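Sporozoite microneme protein essential for cell traversal (Plasmodium berghei, PDB 4U5A) is probably needed by malaria sporozoites to pass through host cells, and folds as a four-helix bundle. Local coordinates at residues K29-E40 against L54-L65. Sequence-based numbering, arbitrary orientation.
Sequences KQTIKDLFLDIE and LSKYSFVPEEKL
Phe36 presses its ring against Ser58 at the junction of helices 49-57 and 59-84, where helix 10-39 packs against helix 59-84 in the four-helix bundle. The axes of the short segments 29-39 and 59-65 run antiparallel at 171°, 10.1 Å apart at closest approach. Ser58 CB sits over one face of the Phe36 ring, displaced toward its rim, in a CH-pi contact 3.7 Å from the centroid. Around the same ring, Leu54 O, Tyr57 CB and Pro61 CG approach obliquely; Tyr57 also stacks on Tyr178 of helix 167-197, a further helix of the bundle. Toward the start of 29-40, Ile32 and Leu65 meet tip to tip, CD1 to CD1 at 3.7 Å, and Leu65 continues onto Leu109 of helix 88-126. The Lys29 chain slides past Leu65 in the opposite direction and crosses the Glu62 side chain at about a right angle, CD against CG. Its ammonium group hydrogen-bonds to Asn66; Glu62 OE2, 4.1 Å from Lys29 NZ, is too far for a salt bridge. At the other end, the Ile39 and Leu54 side chains cross likewise, CG2 against CD1, and the extended Glu40 chain passes alongside Leu54 to bring OE2 within 3.0 Å of Ser55 OG, a weak hydrogen bond for which Val51 O competes. With chi1 at 63°, Ser58 OG is turned back to its own chain and donates to Ser55 O at 2.6 Å, from above the carbonyl plane.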
loop_
_atom_site.group_PDB
_atom_site.type_symbol
_atom_site.label_atom_id
_atom_site.label_comp_id
_atom_site.label_asym_id
_atom_site.label_seq_id
_atom_site.Cartn_x
_atom_site.Cartn_y
_atom_site.Cartn_z
ATOM N N LYS A 29 0.978 6.182 0.461
ATOM C CA LYS A 29 2.328 6.344 -0.061
ATOM C C LYS A 29 3.255 6.825 1.041
ATOM O O LYS A 29 4.352 6.293 1.215
ATOM C CB LYS A 29 2.353 7.324 -1.239
ATOM C CG LYS A 29 1.757 6.772 -2.529
ATOM C CD LYS A 29 2.269 7.517 -3.757
ATOM C CE LYS A 29 1.594 8.862 -3.944
ATOM N NZ LYS A 29 2.185 9.588 -5.106
ATOM N N GLN A 30 2.807 7.828 1.791
ATOM C CA GLN A 30 3.604 8.357 2.889
ATOM C C GLN A 30 3.827 7.303 3.971
ATOM O O GLN A 30 4.918 7.208 4.530
ATOM C CB GLN A 30 2.947 9.608 3.480
ATOM C CG GLN A 30 3.761 10.272 4.585
ATOM C CD GLN A 30 5.195 10.566 4.172
ATOM O OE1 GLN A 30 6.135 10.282 4.917
ATOM N NE2 GLN A 30 5.369 11.140 2.988
ATOM N N THR A 31 2.800 6.509 4.260
ATOM C CA THR A 31 2.936 5.438 5.247
ATOM C C THR A 31 4.032 4.441 4.849
ATOM O O THR A 31 4.912 4.109 5.656
ATOM C CB THR A 31 1.606 4.687 5.449
ATOM O OG1 THR A 31 0.599 5.603 5.899
ATOM C CG2 THR A 31 1.773 3.577 6.475
ATOM N N ILE A 32 3.977 3.966 3.605
ATOM C CA ILE A 32 4.964 2.998 3.115
ATOM C C ILE A 32 6.372 3.613 3.065
ATOM O O ILE A 32 7.377 2.955 3.397
ATOM C CB ILE A 32 4.568 2.457 1.731
ATOM C CG1 ILE A 32 3.169 1.836 1.794
ATOM C CG2 ILE A 32 5.578 1.430 1.243
ATOM C CD1 ILE A 32 2.672 1.293 0.467
ATOM N N LYS A 33 6.445 4.876 2.658
ATOM C CA LYS A 33 7.716 5.585 2.680
ATOM C C LYS A 33 8.261 5.598 4.101
ATOM O O LYS A 33 9.451 5.409 4.303
ATOM C CB LYS A 33 7.579 7.012 2.145
ATOM C CG LYS A 33 8.919 7.708 1.964
ATOM C CD LYS A 33 9.833 6.911 1.038
ATOM C CE LYS A 33 11.181 7.597 0.846
ATOM N NZ LYS A 33 11.048 8.999 0.362
ATOM N N ASP A 34 7.382 5.825 5.078
ATOM C CA ASP A 34 7.763 5.770 6.490
ATOM C C ASP A 34 8.282 4.390 6.876
ATOM O O ASP A 34 9.200 4.279 7.686
ATOM C CB ASP A 34 6.588 6.146 7.393
ATOM C CG ASP A 34 6.319 7.633 7.412
ATOM O OD1 ASP A 34 7.185 8.397 6.931
ATOM O OD2 ASP A 34 5.245 8.036 7.910
ATOM N N LEU A 35 7.694 3.341 6.302
ATOM C CA LEU A 35 8.210 1.993 6.524
ATOM C C LEU A 35 9.671 1.939 6.103
ATOM O O LEU A 35 10.557 1.590 6.899
ATOM C CB LEU A 35 7.406 0.950 5.743
ATOM C CG LEU A 35 6.018 0.552 6.246
ATOM C CD1 LEU A 35 5.432 -0.544 5.367
ATOM C CD2 LEU A 35 6.073 0.104 7.696
ATOM N N PHE A 36 9.922 2.314 4.851
ATOM C CA PHE A 36 11.282 2.277 4.323
ATOM C C PHE A 36 12.264 3.172 5.091
ATOM O O PHE A 36 13.399 2.776 5.333
ATOM C CB PHE A 36 11.278 2.658 2.842
ATOM C CG PHE A 36 10.989 1.504 1.928
ATOM C CD1 PHE A 36 12.004 0.651 1.528
ATOM C CD2 PHE A 36 9.700 1.268 1.473
ATOM C CE1 PHE A 36 11.745 -0.414 0.687
ATOM C CE2 PHE A 36 9.431 0.204 0.631
ATOM C CZ PHE A 36 10.455 -0.640 0.238
ATOM N N LEU A 37 11.824 4.361 5.493
ATOM C CA LEU A 37 12.672 5.283 6.244
ATOM C C LEU A 37 13.022 4.714 7.612
ATOM O O LEU A 37 14.161 4.827 8.069
ATOM C CB LEU A 37 11.987 6.644 6.399
ATOM C CG LEU A 37 11.786 7.469 5.123
ATOM C CD1 LEU A 37 11.178 8.822 5.441
ATOM C CD2 LEU A 37 13.094 7.635 4.366
ATOM N N ASP A 38 12.033 4.119 8.272
ATOM C CA ASP A 38 12.244 3.508 9.577
ATOM C C ASP A 38 13.207 2.331 9.464
ATOM O O ASP A 38 13.986 2.067 10.380
ATOM C CB ASP A 38 10.916 3.052 10.188
ATOM C CG ASP A 38 10.035 4.214 10.598
ATOM O OD1 ASP A 38 10.569 5.328 10.789
ATOM O OD2 ASP A 38 8.808 4.015 10.720
ATOM N N ILE A 39 13.163 1.633 8.334
ATOM C CA ILE A 39 14.111 0.546 8.103
ATOM C C ILE A 39 15.518 1.086 7.844
ATOM O O ILE A 39 16.506 0.489 8.268
ATOM C CB ILE A 39 13.684 -0.346 6.918
ATOM C CG1 ILE A 39 12.309 -0.962 7.179
ATOM C CG2 ILE A 39 14.704 -1.452 6.675
ATOM C CD1 ILE A 39 11.860 -1.929 6.103
ATOM N N GLU A 40 15.613 2.234 7.177
ATOM C CA GLU A 40 16.914 2.832 6.893
ATOM C C GLU A 40 17.537 3.502 8.120
ATOM O O GLU A 40 18.143 4.566 8.012
ATOM C CB GLU A 40 16.761 3.872 5.778
ATOM C CG GLU A 40 16.216 3.324 4.466
ATOM C CD GLU A 40 15.856 4.424 3.480
ATOM O OE1 GLU A 40 16.236 5.592 3.717
ATOM O OE2 GLU A 40 15.164 4.126 2.483
ATOM N N LEU A 54 18.014 0.263 -0.141
ATOM C CA LEU A 54 16.633 0.321 0.326
ATOM C C LEU A 54 15.895 1.520 -0.257
ATOM O O LEU A 54 14.714 1.426 -0.600
ATOM C CB LEU A 54 16.589 0.379 1.854
ATOM C CG LEU A 54 17.116 -0.837 2.617
ATOM C CD1 LEU A 54 17.145 -0.552 4.103
ATOM C CD2 LEU A 54 16.262 -2.057 2.327
ATOM N N SER A 55 16.599 2.643 -0.377
ATOM C CA SER A 55 16.015 3.844 -0.965
ATOM C C SER A 55 15.691 3.614 -2.431
ATOM O O SER A 55 14.723 4.166 -2.954
ATOM C CB SER A 55 16.953 5.040 -0.805
ATOM O OG SER A 55 16.957 5.508 0.533
ATOM N N LYS A 56 16.508 2.800 -3.094
ATOM C CA LYS A 56 16.195 2.369 -4.449
ATOM C C LYS A 56 14.923 1.524 -4.431
ATOM O O LYS A 56 14.015 1.744 -5.233
ATOM C CB LYS A 56 17.356 1.588 -5.052
ATOM N N TYR A 57 14.880 0.550 -3.523
ATOM C CA TYR A 57 13.727 -0.343 -3.388
ATOM C C TYR A 57 12.412 0.404 -3.162
ATOM O O TYR A 57 11.351 -0.051 -3.581
ATOM C CB TYR A 57 13.949 -1.327 -2.237
ATOM C CG TYR A 57 14.744 -2.556 -2.613
ATOM C CD1 TYR A 57 15.159 -2.770 -3.921
ATOM C CD2 TYR A 57 15.075 -3.506 -1.661
ATOM C CE1 TYR A 57 15.887 -3.897 -4.265
ATOM C CE2 TYR A 57 15.798 -4.632 -1.998
ATOM C CZ TYR A 57 16.202 -4.824 -3.296
ATOM O OH TYR A 57 16.924 -5.950 -3.621
ATOM N N SER A 58 12.488 1.545 -2.485
ATOM C CA SER A 58 11.294 2.282 -2.084
ATOM C C SER A 58 10.592 3.010 -3.230
ATOM O O SER A 58 9.490 3.527 -3.054
ATOM C CB SER A 58 11.654 3.295 -0.995
ATOM O OG SER A 58 12.571 4.257 -1.486
ATOM N N PHE A 59 11.217 3.045 -4.401
ATOM C CA PHE A 59 10.672 3.813 -5.517
ATOM C C PHE A 59 9.592 3.053 -6.276
ATOM O O PHE A 59 8.684 3.659 -6.846
ATOM C CB PHE A 59 11.793 4.232 -6.471
ATOM C CG PHE A 59 12.670 5.327 -5.929
ATOM C CD1 PHE A 59 12.199 6.188 -4.946
ATOM C CD2 PHE A 59 13.962 5.503 -6.404
ATOM C CE1 PHE A 59 13.002 7.199 -4.443
ATOM C CE2 PHE A 59 14.768 6.511 -5.905
ATOM C CZ PHE A 59 14.288 7.361 -4.924
ATOM N N VAL A 60 9.687 1.730 -6.280
ATOM C CA VAL A 60 8.731 0.913 -7.018
ATOM C C VAL A 60 7.325 0.910 -6.385
ATOM O O VAL A 60 6.341 1.061 -7.108
ATOM C CB VAL A 60 9.245 -0.538 -7.179
ATOM C CG1 VAL A 60 8.288 -1.365 -8.022
ATOM C CG2 VAL A 60 10.617 -0.532 -7.817
ATOM N N PRO A 61 7.217 0.752 -5.046
ATOM C CA PRO A 61 5.865 0.792 -4.478
ATOM C C PRO A 61 5.156 2.121 -4.721
ATOM O O PRO A 61 3.937 2.122 -4.885
ATOM C CB PRO A 61 6.106 0.573 -2.980
ATOM C CG PRO A 61 7.367 -0.192 -2.918
ATOM C CD PRO A 61 8.209 0.364 -4.026
ATOM N N GLU A 62 5.902 3.223 -4.765
ATOM C CA GLU A 62 5.310 4.532 -5.036
ATOM C C GLU A 62 4.769 4.576 -6.452
ATOM O O GLU A 62 3.714 5.153 -6.706
ATOM C CB GLU A 62 6.327 5.665 -4.822
ATOM C CG GLU A 62 5.711 7.060 -4.966
ATOM C CD GLU A 62 6.705 8.188 -4.814
ATOM O OE1 GLU A 62 7.901 7.906 -4.586
ATOM O OE2 GLU A 62 6.288 9.365 -4.915
ATOM N N GLU A 63 5.494 3.952 -7.373
ATOM C CA GLU A 63 5.060 3.904 -8.755
ATOM C C GLU A 63 3.759 3.128 -8.906
ATOM O O GLU A 63 2.873 3.537 -9.655
ATOM C CB GLU A 63 6.150 3.298 -9.640
ATOM C CG GLU A 63 7.402 4.165 -9.771
ATOM C CD GLU A 63 8.497 3.502 -10.590
ATOM O OE1 GLU A 63 8.547 2.254 -10.612
ATOM O OE2 GLU A 63 9.301 4.227 -11.213
ATOM N N LYS A 64 3.638 2.028 -8.171
ATOM C CA LYS A 64 2.445 1.194 -8.228
ATOM C C LYS A 64 1.218 1.926 -7.697
ATOM O O LYS A 64 0.111 1.748 -8.199
ATOM C CB LYS A 64 2.661 -0.096 -7.438
ATOM C CG LYS A 64 3.746 -1.004 -7.990
ATOM C CD LYS A 64 3.314 -1.614 -9.315
ATOM C CE LYS A 64 4.409 -2.472 -9.923
ATOM N NZ LYS A 64 3.951 -3.100 -11.191
ATOM N N LEU A 65 1.422 2.755 -6.683
ATOM C CA LEU A 65 0.323 3.500 -6.092
ATOM C C LEU A 65 -0.041 4.689 -6.978
ATOM O O LEU A 65 -1.189 5.127 -7.001
ATOM C CB LEU A 65 0.689 3.956 -4.676
ATOM C CG LEU A 65 0.854 2.800 -3.680
ATOM C CD1 LEU A 65 1.107 3.296 -2.271
ATOM C CD2 LEU A 65 -0.355 1.887 -3.706
#